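Local structure of nodulation fucosyltransferase NodZ (Bradyrhizobium sp., 2HHC) at residues Q103-F115 with T125-S137. The protein is a nodulation fucosyltransferase of the NodZ family, a member of the GT-B clan. Numbering follows the deposited sequence.
Sequences QIFRERDELTELF and TIVCDACLMWRCS. With PO4 (phosphate ion), chain B.
R135 and T112 meet through two torsions: chi2 of R135, -54°, bends its chain, and NE comes to lie beside T112 OG1, while chi1 of T112 sets OG1 opposite its own carbonyl carbon. R135 NE then donates to T112 OG1 at 2.8 Å, with an N-H...O angle of 146° and the oxygen 15° out of the guanidinium plane. T112 OG1 donates in turn to R108 O (2.7 Å), which also accepts the helical T112 N from the opposite face of its plane. A water accepts from R135 NH2 and donates to both T112 OG1 and D109 OD1.

Deeper in, L111 points at the strand: CD2 lies 3.7 Å from I126 CG2, while CD1 reaches L132 CD2 (4.1 Å), the two leucines crossing at about a right angle. The F115 ring offers its edge to L132, CE2 standing 3.9 Å from CD1. Nearer the start of segment 103-115, A130 CB packs 3.4 Å from I104 O, close to R108 and A130, whose CA atoms make the closest CA pair across the contact. A second water links E107 OE1 to V127 O and D129 N; E107 OE1 also pairs with R99.

The contact thus seats helix 101-116 against strand 125-128 and the loop that follows it, within the beta-alpha-beta unit of strand 84-85, helix 101-116 and strand 125-128. R108 NE and R135 NH2 approach to 3.9 Å, but R108 grips D109 OD1 with two nitrogens, and this carboxylate, water-linked to R135, probably offsets the crowding of positive charge.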
loop_
_atom_site.group_PDB
_atom_site.type_symbol
_atom_site.label_atom_id
_atom_site.label_comp_id
_atom_site.label_asym_id
_atom_site.label_seq_id
_atom_site.Cartn_x
_atom_site.Cartn_y
_atom_site.Cartn_z
ATOM N N GLN A 103 -13.655 -5.203 -17.248
ATOM C CA GLN A 103 -14.534 -5.770 -16.242
ATOM C C GLN A 103 -14.073 -5.376 -14.832
ATOM O O GLN A 103 -14.879 -5.105 -13.972
ATOM C CB GLN A 103 -14.586 -7.324 -16.352
ATOM C CG GLN A 103 -15.500 -7.996 -15.295
ATOM C CD GLN A 103 -16.932 -7.534 -15.383
ATOM O OE1 GLN A 103 -17.443 -7.246 -16.503
ATOM N NE2 GLN A 103 -17.596 -7.457 -14.253
ATOM N N ILE A 104 -12.775 -5.402 -14.565
ATOM C CA ILE A 104 -12.259 -5.025 -13.277
ATOM C C ILE A 104 -12.635 -3.557 -12.982
ATOM O O ILE A 104 -13.069 -3.231 -11.868
ATOM C CB ILE A 104 -10.721 -5.219 -13.230
ATOM C CG1 ILE A 104 -10.344 -6.700 -13.457
ATOM C CG2 ILE A 104 -10.140 -4.677 -11.957
ATOM C CD1 ILE A 104 -8.819 -6.905 -13.726
ATOM N N PHE A 105 -12.489 -2.715 -13.990
ATOM C CA PHE A 105 -12.839 -1.272 -13.850
ATOM C C PHE A 105 -14.341 -1.041 -13.622
ATOM O O PHE A 105 -14.724 -0.233 -12.791
ATOM C CB PHE A 105 -12.369 -0.434 -15.025
ATOM C CG PHE A 105 -10.870 -0.447 -15.232
ATOM C CD1 PHE A 105 -10.017 -0.692 -14.184
ATOM C CD2 PHE A 105 -10.337 -0.268 -16.506
ATOM C CE1 PHE A 105 -8.650 -0.723 -14.362
ATOM C CE2 PHE A 105 -8.933 -0.293 -16.694
ATOM C CZ PHE A 105 -8.113 -0.524 -15.594
ATOM N N ARG A 106 -15.160 -1.805 -14.314
ATOM C CA ARG A 106 -16.602 -1.799 -14.081
ATOM C C ARG A 106 -16.893 -2.161 -12.626
ATOM O O ARG A 106 -17.734 -1.527 -11.968
ATOM C CB ARG A 106 -17.225 -2.790 -15.057
ATOM C CG ARG A 106 -18.689 -3.077 -14.961
ATOM C CD ARG A 106 -19.082 -3.972 -16.153
ATOM N NE ARG A 106 -18.511 -3.432 -17.395
ATOM C CZ ARG A 106 -17.784 -4.076 -18.334
ATOM N NH1 ARG A 106 -17.488 -5.366 -18.277
ATOM N NH2 ARG A 106 -17.390 -3.402 -19.420
ATOM N N GLU A 107 -16.201 -3.161 -12.091
ATOM C CA GLU A 107 -16.455 -3.535 -10.722
ATOM C C GLU A 107 -15.993 -2.494 -9.730
ATOM O O GLU A 107 -16.671 -2.233 -8.757
ATOM C CB GLU A 107 -15.839 -4.914 -10.407
ATOM C CG GLU A 107 -16.561 -6.025 -11.164
ATOM C CD GLU A 107 -16.008 -7.418 -10.931
ATOM O OE1 GLU A 107 -15.419 -7.670 -9.882
ATOM O OE2 GLU A 107 -16.225 -8.284 -11.804
ATOM N N ARG A 108 -14.860 -1.842 -9.971
ATOM C CA ARG A 108 -14.478 -0.699 -9.144
ATOM C C ARG A 108 -15.633 0.284 -9.054
ATOM O O ARG A 108 -15.949 0.805 -7.986
ATOM C CB ARG A 108 -13.238 -0.045 -9.744
ATOM C CG ARG A 108 -12.750 1.237 -9.041
ATOM C CD ARG A 108 -11.763 1.966 -9.891
ATOM N NE ARG A 108 -12.504 2.420 -11.072
ATOM C CZ ARG A 108 -12.079 2.548 -12.347
ATOM N NH1 ARG A 108 -10.813 2.334 -12.714
ATOM N NH2 ARG A 108 -12.931 2.925 -13.271
ATOM N N ASP A 109 -16.220 0.585 -10.200
ATOM C CA ASP A 109 -17.283 1.580 -10.247
ATOM C C ASP A 109 -18.552 1.086 -9.564
ATOM O O ASP A 109 -19.221 1.855 -8.872
ATOM C CB ASP A 109 -17.591 1.943 -11.664
ATOM C CG ASP A 109 -16.449 2.679 -12.343
ATOM O OD1 ASP A 109 -15.518 3.132 -11.644
ATOM O OD2 ASP A 109 -16.519 2.808 -13.582
ATOM N N GLU A 110 -18.874 -0.186 -9.758
ATOM C CA GLU A 110 -20.041 -0.796 -9.128
ATOM C C GLU A 110 -19.879 -0.802 -7.616
ATOM O O GLU A 110 -20.825 -0.501 -6.881
ATOM C CB GLU A 110 -20.231 -2.217 -9.672
ATOM C CG GLU A 110 -20.712 -2.195 -11.086
ATOM C CD GLU A 110 -20.630 -3.480 -11.842
ATOM O OE1 GLU A 110 -20.364 -4.506 -11.265
ATOM O OE2 GLU A 110 -20.920 -3.455 -13.065
ATOM N N LEU A 111 -18.692 -1.116 -7.142
ATOM C CA LEU A 111 -18.434 -1.130 -5.695
ATOM C C LEU A 111 -18.492 0.289 -5.110
ATOM O O LEU A 111 -19.004 0.503 -4.024
ATOM C CB LEU A 111 -17.076 -1.755 -5.423
ATOM C CG LEU A 111 -16.994 -3.280 -5.631
ATOM C CD1 LEU A 111 -15.544 -3.683 -5.718
ATOM C CD2 LEU A 111 -17.711 -4.027 -4.479
ATOM N N THR A 112 -17.981 1.253 -5.871
ATOM C CA THR A 112 -17.965 2.647 -5.444
ATOM C C THR A 112 -19.396 3.124 -5.224
ATOM O O THR A 112 -19.713 3.688 -4.166
ATOM C CB THR A 112 -17.226 3.506 -6.484
ATOM O OG1 THR A 112 -15.868 3.073 -6.536
ATOM C CG2 THR A 112 -17.218 4.961 -6.079
ATOM N N GLU A 113 -20.261 2.834 -6.185
ATOM C CA GLU A 113 -21.695 3.177 -6.083
ATOM C C GLU A 113 -22.296 2.446 -4.878
ATOM O O GLU A 113 -23.029 3.028 -4.082
ATOM C CB GLU A 113 -22.394 2.834 -7.389
ATOM C CG GLU A 113 -23.912 3.003 -7.376
ATOM C CD GLU A 113 -24.564 2.644 -8.710
ATOM O OE1 GLU A 113 -24.188 1.596 -9.312
ATOM O OE2 GLU A 113 -25.502 3.361 -9.135
ATOM N N LEU A 114 -21.986 1.178 -4.694
ATOM C CA LEU A 114 -22.548 0.445 -3.571
ATOM C C LEU A 114 -22.138 1.069 -2.253
ATOM O O LEU A 114 -22.960 1.217 -1.347
ATOM C CB LEU A 114 -22.130 -1.024 -3.609
ATOM C CG LEU A 114 -22.672 -1.810 -2.429
ATOM C CD1 LEU A 114 -24.211 -1.848 -2.487
ATOM C CD2 LEU A 114 -22.045 -3.201 -2.444
ATOM N N PHE A 115 -20.853 1.420 -2.133
ATOM C CA PHE A 115 -20.331 1.968 -0.888
ATOM C C PHE A 115 -20.950 3.322 -0.562
ATOM O O PHE A 115 -20.992 3.682 0.608
ATOM C CB PHE A 115 -18.818 2.140 -0.945
ATOM C CG PHE A 115 -18.057 0.867 -1.063
ATOM C CD1 PHE A 115 -18.641 -0.396 -0.865
ATOM C CD2 PHE A 115 -16.700 0.914 -1.292
ATOM C CE1 PHE A 115 -17.886 -1.573 -0.982
ATOM C CE2 PHE A 115 -15.962 -0.251 -1.422
ATOM C CZ PHE A 115 -16.531 -1.491 -1.211
ATOM N N THR A 125 -22.157 -12.220 0.017
ATOM C CA THR A 125 -20.701 -12.000 -0.086
ATOM C C THR A 125 -20.423 -10.917 -1.105
ATOM O O THR A 125 -20.847 -11.032 -2.267
ATOM C CB THR A 125 -19.982 -13.313 -0.457
ATOM O OG1 THR A 125 -20.157 -14.276 0.586
ATOM C CG2 THR A 125 -18.460 -13.112 -0.647
ATOM N N ILE A 126 -19.718 -9.863 -0.675
ATOM C CA ILE A 126 -19.211 -8.809 -1.572
ATOM C C ILE A 126 -17.804 -9.214 -1.952
ATOM O O ILE A 126 -16.956 -9.368 -1.061
ATOM C CB ILE A 126 -19.180 -7.449 -0.871
ATOM C CG1 ILE A 126 -20.529 -7.130 -0.184
ATOM C CG2 ILE A 126 -18.761 -6.350 -1.830
ATOM C CD1 ILE A 126 -21.722 -7.195 -0.986
ATOM N N VAL A 127 -17.510 -9.324 -3.240
ATOM C CA VAL A 127 -16.152 -9.695 -3.652
ATOM C C VAL A 127 -15.495 -8.448 -4.201
ATOM O O VAL A 127 -15.925 -7.900 -5.233
ATOM C CB VAL A 127 -16.127 -10.810 -4.735
ATOM C CG1 VAL A 127 -14.637 -11.188 -5.040
ATOM C CG2 VAL A 127 -16.950 -11.975 -4.293
ATOM N N CYS A 128 -14.466 -7.955 -3.515
ATOM C CA CYS A 128 -13.716 -6.803 -3.926
ATOM C C CYS A 128 -12.434 -7.228 -4.635
ATOM O O CYS A 128 -11.533 -7.708 -3.983
ATOM C CB CYS A 128 -13.346 -5.910 -2.721
ATOM S SG CYS A 128 -14.758 -5.263 -1.799
ATOM N N ASP A 129 -12.407 -7.101 -5.954
ATOM C CA ASP A 129 -11.284 -7.589 -6.756
ATOM C C ASP A 129 -10.936 -6.563 -7.864
ATOM O O ASP A 129 -10.838 -6.845 -9.050
ATOM C CB ASP A 129 -11.600 -8.997 -7.315
ATOM C CG ASP A 129 -10.404 -9.763 -7.741
ATOM O OD1 ASP A 129 -9.216 -9.295 -7.722
ATOM O OD2 ASP A 129 -10.638 -10.954 -8.110
ATOM N N ALA A 130 -10.759 -5.332 -7.398
ATOM C CA ALA A 130 -10.387 -4.183 -8.165
ATOM C C ALA A 130 -9.676 -3.199 -7.239
ATOM O O ALA A 130 -9.656 -3.372 -6.022
ATOM C CB ALA A 130 -11.590 -3.526 -8.772
ATOM N N CYS A 131 -9.149 -2.134 -7.804
ATOM C CA CYS A 131 -8.479 -1.118 -7.023
ATOM C C CYS A 131 -9.509 -0.283 -6.284
ATOM O O CYS A 131 -10.387 0.302 -6.911
ATOM C CB CYS A 131 -7.666 -0.224 -7.911
ATOM S SG CYS A 131 -6.699 0.989 -7.005
ATOM N N LEU A 132 -9.383 -0.214 -4.969
ATOM C CA LEU A 132 -10.290 0.565 -4.133
ATOM C C LEU A 132 -9.550 1.703 -3.425
ATOM O O LEU A 132 -10.037 2.238 -2.405
ATOM C CB LEU A 132 -11.091 -0.326 -3.175
ATOM C CG LEU A 132 -12.074 -1.285 -3.873
ATOM C CD1 LEU A 132 -12.809 -2.075 -2.849
ATOM C CD2 LEU A 132 -13.100 -0.541 -4.740
ATOM N N MET A 133 -8.424 2.114 -3.985
ATOM C CA MET A 133 -7.793 3.342 -3.563
ATOM C C MET A 133 -8.783 4.457 -3.680
ATOM O O MET A 133 -9.500 4.538 -4.642
ATOM C CB MET A 133 -6.499 3.634 -4.373
ATOM C CG MET A 133 -5.416 2.653 -4.065
ATOM S SD MET A 133 -4.054 2.648 -5.268
ATOM C CE MET A 133 -3.591 4.328 -5.344
ATOM N N TRP A 134 -8.793 5.330 -2.662
ATOM C CA TRP A 134 -9.649 6.534 -2.557
ATOM C C TRP A 134 -11.122 6.216 -2.250
ATOM O O TRP A 134 -11.961 7.133 -2.276
ATOM C CB TRP A 134 -9.585 7.430 -3.795
ATOM C CG TRP A 134 -8.230 7.845 -4.212
ATOM C CD1 TRP A 134 -7.497 7.317 -5.207
ATOM C CD2 TRP A 134 -7.430 8.845 -3.605
ATOM N NE1 TRP A 134 -6.279 7.933 -5.274
ATOM C CE2 TRP A 134 -6.214 8.894 -4.328
ATOM C CE3 TRP A 134 -7.623 9.734 -2.555
ATOM C CZ2 TRP A 134 -5.191 9.806 -4.020
ATOM C CZ3 TRP A 134 -6.595 10.643 -2.237
ATOM C CH2 TRP A 134 -5.397 10.649 -2.963
ATOM N N ARG A 135 -11.450 4.963 -1.978
ATOM C CA ARG A 135 -12.890 4.614 -1.791
ATOM C C ARG A 135 -13.201 4.356 -0.316
ATOM O O ARG A 135 -13.996 3.483 0.065
ATOM C CB ARG A 135 -13.252 3.406 -2.669
ATOM C CG ARG A 135 -12.974 3.589 -4.177
ATOM C CD ARG A 135 -13.583 4.767 -4.750
ATOM N NE ARG A 135 -13.656 4.769 -6.226
ATOM C CZ ARG A 135 -12.703 5.213 -7.058
ATOM N NH1 ARG A 135 -11.536 5.672 -6.637
ATOM N NH2 ARG A 135 -12.936 5.214 -8.367
ATOM N N CYS A 136 -12.556 5.153 0.525
ATOM C CA CYS A 136 -12.784 5.131 1.965
ATOM C C CYS A 136 -12.193 6.376 2.587
ATOM O O CYS A 136 -11.542 7.196 1.940
ATOM C CB CYS A 136 -12.116 3.920 2.595
ATOM S SG CYS A 136 -10.301 3.912 2.490
ATOM N N SER A 137 -12.492 6.570 3.876
ATOM C CA SER A 137 -11.935 7.666 4.579
ATOM C C SER A 137 -10.476 7.471 4.944
ATOM O O SER A 137 -9.978 6.344 5.029
ATOM C CB SER A 137 -12.659 7.941 5.881
ATOM O OG SER A 137 -12.466 6.804 6.730
HETATM P P PO4 B . -21.163 -6.905 -13.865
HETATM O O1 PO4 B . -20.579 -5.811 -14.767
HETATM O O2 PO4 B . -20.469 -7.028 -12.454
HETATM O O3 PO4 B . -22.635 -6.602 -13.721
HETATM O O4 PO4 B . -21.063 -8.203 -14.644
HETATM O O HOH W 1 -14.810 -6.679 -7.406
HETATM O O HOH W 2 -15.482 4.456 -9.347
#